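Local coordinates for rhamnose ABC transporter, periplasmic rhamnose-binding protein (Kribbella flavida, PDB 4KVF) that probably binds a sugar, perhaps rhamnose, outside the cell membrane and hands it to an ABC transporter for uptake, at residues P52-D55 with V56-G60; G61-A64 with V65-K69; N90-I93 with Q94-Q97; G292-K296 with S297-T301. All coordinates share one frame; numbering follows the deposited sequence.

Interaction 1 (P52-D55 with V56-G60); sequences PYTD and VEVGG
Y53 and E57 sit one turn apart at the N-terminal end of helix 52-67, the crossover helix of the beta-alpha-beta unit between strands 41-45 and 71-74. The carboxylate comes obliquely to the tyrosine ring, the two planes turned 81° apart, and E57 OE2 lies 3.7 Å from Y53 CE1. In both residues CG is anti to the backbone N (chi1 176° in Y53), which brings both groups off the same flank, where they cross at a slant. The Y53 hydroxyl takes its hydrogen bond elsewhere, with NE1 of W279, so the far end of the ring is held from outside this turn. Were Y53 replaced by alanine, W279 NE1 would probably lose this partner and a gap open beside the E57 carboxylate.

Beneath them, ordinary i to i+4 bonds build the turn: E57 N reaches Y53 O at 3.0 Å, and V58 N reaches T54 O at 2.9 Å with a nearly straight N-H (172°). The valines add methyl contacts to carbonyls of the previous turn, V56 CG2 at 3.2 Å from P52 O and V58 CG2 at 3.3 Å from T54 O. E57 OE2 also lies close to D128 OD2, and this like charge may make a proton on one of them easier to hold. Helix 281-296 packs on Y53, V56 and E57 through P281, A282 and I284, while V58 rests on Y72 and L74 of strand 71-74.

Interaction 2 (G61-A64 with V65-K69); sequences GKVA and VGEIK
V65 starts the second half of this turn by sending its amide back to G61, with N 2.9 Å from G61 O, while one methyl, V65 CG2, lies 3.2 Å from that same oxygen. G66 follows with a bond from its N to K62 O.

E67 is the residue whose side chain travels back along the helix. Its N bonds to V63 O at 3.0 Å, and CG touches that oxygen too, at 3.3 Å; with CG anti to the carbonyl carbon (chi1 -71°) and the chain extended beyond it, the carboxylate crosses V63 at a slant and puts OE2 3.9 Å from V63 CG1. The other oxygen, OE1, accepts a hydrogen bond from the hydroxyl of Y290 and shares a weak one with that of Y286, so the polar end is held by the neighbouring helix. I68 keeps a helical bond, its N 3.1 Å from A64 O, with CG1 set between its own backbone N and carbonyl carbon and 3.5 Å from that same A64 O, but its backbone has already left helical angles. K69 turns to positive phi (59°) and closes a Schellman motif: its N goes to G66 O at 3.2 Å, and the amide after it reaches back to V65 O.

This is the C-terminal end of helix 52-67, in the crossover from strand 41-45 to strand 71-74. A64 and I68 pack on helix 281-296, whereas V65 lies over I42 and Y72 of the two strands.

Interaction 3 (N90-I93 with Q94-Q97); sequences NTLI and QQQQ
The backbone runs from N90-I93 into Q94-Q97 through two regular helical bonds, Q94 N to N90 O and Q95 N to T91 O, and then breaks off in a Schellman motif as Q96 takes positive phi (61°). Q96 N bonds to I93 O at 2.9 Å from above the plane of that carbonyl, and a weak, long bond from Q97 N to L92 O (3.4 Å) completes the wrap.

The Q95 side chain runs alongside that of T91 in the same direction. Q95 has CG anti to its carbonyl carbon (chi1 -69°), so CG comes within 3.3 Å of T91 O and the extended chain runs on past the threonine, with T91 CG2 3.8 Å from Q95 NE2. The hydroxyl of T91 is engaged behind it, bonded to S87 O. The oxygen of the same amide, Q95 OE1, lies 3.7 Å from L92 CD2. Q97 CG, anti to its carbonyl carbon (chi1 -60°), is brought to 4.0 Å from L92 CD2 and 3.5 Å from L92 O; the bend at chi2 turns only the amide beyond it. L92 and Q97 both pack on A43 and K73 of the sheet, and I93 on A117 of helix 111-119.

Across this helix end the Q95 amide thus meets methyls by van der Waals contact and Q97 contributes its CG methylene, while the grip itself comes from main-chain N-H to C=O bonds.

Interaction 4 (G292-K296 with S297-T301); sequences GAALK and SGQIT
S297 and A293 meet at a Schellman motif that ends helix 281-296. G298 has positive phi (82°), where a side chain would press on the carbonyl before it; its N bonds to L295 O, and Q299 N reaches A294 O at 2.9 Å to complete the motif. I300 N adds a weak, long bond to the same A294 O.

A293 O is gripped twice by S297, from opposite faces of its plane: by N at 2.9 Å and by OG at 2.6 Å. The hydroxyl is turned there with OG anti to its carbonyl carbon (chi1 -50°), and OG also takes a bond from K37 N. With alanine in place of S297 the hydroxyl is gone, and A293 O is likely to be held by the amide alone, with K37 N left without its mate.

The side chain of Q299 can be followed outward. CB lies 3.6 Å from A294 O, CG stands a little farther from that oxygen, and the extended chain then carries OE1 to 3.6 Å from A294 CB, while NE2 bonds to A34 O.

On the other flank, I300 CG1 wedges between A294 CB and L295 CD2, at 3.8 and 3.7 Å, and both A294 and I300 lie on F308. K296 points elsewhere, its NZ in a salt bridge with D121. Finally, one water donates to both L295 O and I300 O, the latter at 2.7 Å, stitching the last turn to the chain leaving it.

Following the chain from its N terminus, the contacts come strictly in series: none nests in or crosses another, and each closes only a helical turn or a helix end. Interactions 1 and 2 occupy the two ends of helix 52-67. Interaction 3 then terminates helix 85-94 ahead of strand 99-102, and interaction 4, much later, terminates helix 281-296. The late helix lies along helix 52-67, running the same way, so interaction 2 touches interaction 4 where I68 CD1 packs on A293 CB at 3.6 Å. Interaction 3 touches neither, its nearest atoms about 6 Å from interaction 4. Together they border the six-stranded parallel sheet of one lobe.

Interaction 1 (P52-D55 with V56-G60)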
# COMPACT_ATOMS: atom_id res chain seq x y z
N PRO A 52 -2.88 -8.20 -11.85
CA PRO A 52 -1.64 -8.77 -11.28
C PRO A 52 -1.37 -8.37 -9.84
O PRO A 52 -0.99 -9.22 -9.03
CB PRO A 52 -0.55 -8.23 -12.21
CG PRO A 52 -1.24 -7.98 -13.50
CD PRO A 52 -2.62 -7.51 -13.12
N TYR A 53 -1.58 -7.09 -9.51
CA TYR A 53 -1.37 -6.61 -8.15
C TYR A 53 -2.27 -7.36 -7.17
O TYR A 53 -1.80 -7.88 -6.15
CB TYR A 53 -1.63 -5.09 -8.08
CG TYR A 53 -1.53 -4.49 -6.70
CD1 TYR A 53 -2.61 -4.50 -5.84
CD2 TYR A 53 -0.35 -3.91 -6.25
CE1 TYR A 53 -2.54 -3.96 -4.57
CE2 TYR A 53 -0.26 -3.35 -4.98
CZ TYR A 53 -1.36 -3.38 -4.14
OH TYR A 53 -1.30 -2.84 -2.88
N THR A 54 -3.56 -7.41 -7.46
CA THR A 54 -4.52 -8.06 -6.56
C THR A 54 -4.23 -9.56 -6.40
O THR A 54 -4.35 -10.11 -5.30
CB THR A 54 -5.96 -7.86 -7.04
OG1 THR A 54 -6.32 -6.48 -6.91
CG2 THR A 54 -6.91 -8.71 -6.22
N ASP A 55 -3.85 -10.21 -7.50
CA ASP A 55 -3.50 -11.62 -7.47
C ASP A 55 -2.36 -11.91 -6.49
O ASP A 55 -2.42 -12.88 -5.73
CB ASP A 55 -3.13 -12.13 -8.87
CG ASP A 55 -4.35 -12.29 -9.77
OD1 ASP A 55 -5.49 -12.12 -9.28
OD2 ASP A 55 -4.15 -12.61 -10.96
N VAL A 56 -1.32 -11.07 -6.50
CA VAL A 56 -0.19 -11.23 -5.60
C VAL A 56 -0.64 -10.99 -4.17
O VAL A 56 -0.21 -11.68 -3.24
CB VAL A 56 0.96 -10.25 -5.94
CG1 VAL A 56 2.10 -10.40 -4.94
CG2 VAL A 56 1.45 -10.47 -7.36
N GLU A 57 -1.54 -10.02 -4.02
CA GLU A 57 -2.07 -9.62 -2.72
C GLU A 57 -2.84 -10.74 -2.03
O GLU A 57 -2.50 -11.16 -0.92
CB GLU A 57 -2.97 -8.40 -2.90
CG GLU A 57 -3.53 -7.80 -1.64
CD GLU A 57 -4.01 -6.38 -1.87
OE1 GLU A 57 -4.93 -6.18 -2.69
OE2 GLU A 57 -3.44 -5.45 -1.25
N VAL A 58 -3.88 -11.25 -2.69
CA VAL A 58 -4.67 -12.31 -2.08
C VAL A 58 -3.91 -13.63 -2.05
O VAL A 58 -4.21 -14.51 -1.23
CB VAL A 58 -6.04 -12.48 -2.76
CG1 VAL A 58 -6.88 -11.23 -2.55
CG2 VAL A 58 -5.88 -12.82 -4.25
N GLY A 59 -2.93 -13.76 -2.93
CA GLY A 59 -2.09 -14.95 -3.00
C GLY A 59 -1.26 -15.10 -1.74
O GLY A 59 -0.93 -16.21 -1.32
N GLY A 60 -0.92 -13.97 -1.13
CA GLY A 60 -0.22 -13.98 0.13
C GLY A 60 -1.13 -14.48 1.23
O GLY A 60 -0.69 -15.17 2.15

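Interaction 2 (G61-A64 with V65-K69)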
# COMPACT_ATOMS: atom_id res chain seq x y z
N GLY A 61 -2.41 -14.13 1.15
CA GLY A 61 -3.39 -14.62 2.10
C GLY A 61 -3.53 -16.13 1.97
O GLY A 61 -3.63 -16.83 2.97
N LYS A 62 -3.54 -16.62 0.74
CA LYS A 62 -3.64 -18.06 0.50
C LYS A 62 -2.49 -18.82 1.16
O LYS A 62 -2.68 -19.92 1.70
CB LYS A 62 -3.70 -18.34 -1.00
CG LYS A 62 -3.96 -19.78 -1.38
CD LYS A 62 -4.40 -19.84 -2.85
CE LYS A 62 -4.04 -21.15 -3.51
NZ LYS A 62 -4.68 -22.32 -2.87
N VAL A 63 -1.30 -18.24 1.12
CA VAL A 63 -0.14 -18.88 1.74
C VAL A 63 -0.30 -18.96 3.26
O VAL A 63 -0.07 -20.03 3.86
CB VAL A 63 1.19 -18.15 1.40
CG1 VAL A 63 2.31 -18.66 2.29
CG2 VAL A 63 1.54 -18.35 -0.05
N ALA A 64 -0.66 -17.83 3.87
CA ALA A 64 -0.84 -17.75 5.32
C ALA A 64 -1.94 -18.69 5.79
O ALA A 64 -1.80 -19.37 6.81
CB ALA A 64 -1.17 -16.31 5.72
N VAL A 65 -3.04 -18.73 5.05
CA VAL A 65 -4.15 -19.61 5.41
C VAL A 65 -3.72 -21.07 5.39
O VAL A 65 -4.06 -21.85 6.29
CB VAL A 65 -5.40 -19.33 4.52
CG1 VAL A 65 -6.46 -20.38 4.74
CG2 VAL A 65 -5.95 -17.96 4.84
N GLY A 66 -2.92 -21.45 4.40
CA GLY A 66 -2.40 -22.80 4.33
C GLY A 66 -1.48 -23.10 5.50
O GLY A 66 -1.45 -24.21 6.02
N GLU A 67 -0.72 -22.10 5.93
CA GLU A 67 0.19 -22.28 7.05
C GLU A 67 -0.53 -22.61 8.36
O GLU A 67 -0.05 -23.44 9.14
CB GLU A 67 1.09 -21.05 7.22
CG GLU A 67 2.12 -20.91 6.11
CD GLU A 67 3.02 -19.71 6.31
OE1 GLU A 67 2.69 -18.85 7.15
OE2 GLU A 67 4.07 -19.63 5.62
N ILE A 68 -1.67 -21.96 8.59
CA ILE A 68 -2.43 -22.18 9.81
C ILE A 68 -3.52 -23.23 9.60
O ILE A 68 -4.43 -23.36 10.42
CB ILE A 68 -3.04 -20.87 10.33
CG1 ILE A 68 -4.03 -20.31 9.31
CG2 ILE A 68 -1.93 -19.86 10.60
CD1 ILE A 68 -4.74 -19.06 9.79
N LYS A 69 -3.40 -23.97 8.50
CA LYS A 69 -4.28 -25.09 8.19
C LYS A 69 -5.76 -24.69 8.11
O LYS A 69 -6.64 -25.45 8.50
CB LYS A 69 -4.06 -26.24 9.18
CG LYS A 69 -2.65 -26.84 9.11
CD LYS A 69 -2.46 -27.92 10.16

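Interaction 3 (N90-I93 with Q94-Q97)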
# COMPACT_ATOMS: atom_id res chain seq x y z
N ASN A 90 -22.52 -10.38 1.78
CA ASN A 90 -23.71 -11.13 2.18
C ASN A 90 -23.56 -12.61 1.84
O ASN A 90 -24.00 -13.48 2.60
CB ASN A 90 -24.96 -10.54 1.53
CG ASN A 90 -25.41 -9.25 2.20
OD1 ASN A 90 -25.16 -9.04 3.39
ND2 ASN A 90 -26.09 -8.38 1.45
N THR A 91 -22.95 -12.89 0.69
CA THR A 91 -22.67 -14.26 0.31
C THR A 91 -21.72 -14.92 1.32
O THR A 91 -21.96 -16.04 1.76
CB THR A 91 -22.04 -14.35 -1.08
OG1 THR A 91 -22.92 -13.74 -2.03
CG2 THR A 91 -21.79 -15.80 -1.47
N LEU A 92 -20.65 -14.21 1.68
CA LEU A 92 -19.69 -14.78 2.62
C LEU A 92 -20.31 -15.06 3.98
O LEU A 92 -19.97 -16.04 4.64
CB LEU A 92 -18.47 -13.87 2.75
CG LEU A 92 -17.65 -13.71 1.47
CD1 LEU A 92 -16.48 -12.76 1.71
CD2 LEU A 92 -17.15 -15.07 0.96
N ILE A 93 -21.23 -14.20 4.40
CA ILE A 93 -21.98 -14.44 5.64
C ILE A 93 -22.79 -15.73 5.58
O ILE A 93 -22.71 -16.56 6.48
CB ILE A 93 -22.92 -13.26 5.98
CG1 ILE A 93 -22.11 -11.99 6.25
CG2 ILE A 93 -23.80 -13.61 7.18
CD1 ILE A 93 -22.96 -10.72 6.36
N GLN A 94 -23.57 -15.90 4.51
CA GLN A 94 -24.38 -17.11 4.36
C GLN A 94 -23.53 -18.38 4.26
O GLN A 94 -23.97 -19.46 4.64
CB GLN A 94 -25.33 -17.01 3.17
CG GLN A 94 -26.70 -16.42 3.49
CD GLN A 94 -27.36 -17.07 4.69
OE1 GLN A 94 -27.44 -16.47 5.77
NE2 GLN A 94 -27.86 -18.29 4.51
N GLN A 95 -22.31 -18.25 3.74
CA GLN A 95 -21.39 -19.39 3.64
C GLN A 95 -20.67 -19.68 4.96
O GLN A 95 -19.91 -20.65 5.07
CB GLN A 95 -20.36 -19.15 2.53
CG GLN A 95 -20.93 -19.16 1.12
CD GLN A 95 -19.86 -18.87 0.06
OE1 GLN A 95 -18.78 -18.38 0.37
NE2 GLN A 95 -20.17 -19.19 -1.20
N GLN A 96 -20.91 -18.83 5.94
CA GLN A 96 -20.40 -19.00 7.31
C GLN A 96 -18.88 -19.03 7.38
O GLN A 96 -18.28 -19.92 8.00
CB GLN A 96 -21.00 -20.23 7.98
CG GLN A 96 -22.49 -20.13 8.17
CD GLN A 96 -23.06 -21.38 8.74
OE1 GLN A 96 -22.33 -22.25 9.22
NE2 GLN A 96 -24.39 -21.51 8.68
N GLN A 97 -18.26 -18.06 6.73
CA GLN A 97 -16.83 -17.82 6.88
C GLN A 97 -16.54 -17.43 8.32
O GLN A 97 -17.42 -16.90 9.01
CB GLN A 97 -16.37 -16.71 5.92
CG GLN A 97 -16.61 -17.05 4.45
CD GLN A 97 -15.99 -18.38 4.05
OE1 GLN A 97 -14.78 -18.50 3.95
NE2 GLN A 97 -16.83 -19.40 3.85

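Interaction 4 (G292-K296 with S297-T301)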
# COMPACT_ATOMS: atom_id res chain seq x y z
N GLY A 292 -6.68 -11.91 11.32
CA GLY A 292 -8.02 -12.46 11.36
C GLY A 292 -8.06 -13.71 12.22
O GLY A 292 -8.96 -13.90 13.04
N ALA A 293 -7.07 -14.57 12.04
CA ALA A 293 -6.99 -15.80 12.82
C ALA A 293 -6.77 -15.51 14.29
O ALA A 293 -7.34 -16.19 15.14
CB ALA A 293 -5.88 -16.70 12.29
N ALA A 294 -5.94 -14.50 14.59
CA ALA A 294 -5.69 -14.12 15.97
C ALA A 294 -6.96 -13.62 16.60
O ALA A 294 -7.23 -13.92 17.76
CB ALA A 294 -4.60 -13.04 16.06
N LEU A 295 -7.74 -12.85 15.85
CA LEU A 295 -9.02 -12.35 16.36
C LEU A 295 -9.99 -13.50 16.66
O LEU A 295 -10.60 -13.56 17.73
CB LEU A 295 -9.66 -11.38 15.36
CG LEU A 295 -8.98 -10.00 15.32
CD1 LEU A 295 -9.32 -9.31 14.02
CD2 LEU A 295 -9.45 -9.16 16.51
N LYS A 296 -10.12 -14.41 15.70
CA LYS A 296 -11.06 -15.53 15.82
C LYS A 296 -10.65 -16.52 16.90
O LYS A 296 -11.51 -17.17 17.51
CB LYS A 296 -11.22 -16.23 14.47
CG LYS A 296 -12.33 -17.28 14.41
CD LYS A 296 -13.70 -16.66 14.67
CE LYS A 296 -14.79 -17.72 14.66
NZ LYS A 296 -16.08 -17.19 15.19
N SER A 297 -9.35 -16.62 17.15
CA SER A 297 -8.83 -17.53 18.17
C SER A 297 -8.79 -16.91 19.56
O SER A 297 -8.42 -17.56 20.54
CB SER A 297 -7.43 -18.01 17.76
OG SER A 297 -7.45 -18.49 16.42
N GLY A 298 -9.18 -15.65 19.66
CA GLY A 298 -9.20 -14.97 20.94
C GLY A 298 -7.88 -14.40 21.43
O GLY A 298 -7.78 -13.97 22.58
N GLN A 299 -6.86 -14.39 20.58
CA GLN A 299 -5.55 -13.85 20.98
C GLN A 299 -5.53 -12.33 21.10
O GLN A 299 -4.80 -11.76 21.92
CB GLN A 299 -4.46 -14.29 20.00
CG GLN A 299 -4.17 -15.76 19.97
CD GLN A 299 -3.08 -16.10 18.99
OE1 GLN A 299 -2.75 -15.30 18.11
NE2 GLN A 299 -2.49 -17.29 19.14
N ILE A 300 -6.30 -11.68 20.24
CA ILE A 300 -6.43 -10.23 20.23
C ILE A 300 -7.91 -9.86 20.07
O ILE A 300 -8.73 -10.71 19.72
CB ILE A 300 -5.61 -9.56 19.09
CG1 ILE A 300 -6.08 -10.01 17.71
CG2 ILE A 300 -4.10 -9.78 19.30
CD1 ILE A 300 -5.42 -9.23 16.57
N THR A 301 -8.23 -8.59 20.32
CA THR A 301 -9.60 -8.08 20.11
C THR A 301 -9.61 -6.88 19.16
O THR A 301 -10.66 -6.45 18.67
CB THR A 301 -10.27 -7.66 21.45
OG1 THR A 301 -9.57 -6.56 22.02
CG2 THR A 301 -10.29 -8.83 22.45
O HOH W 1 -11.15 -11.82 19.51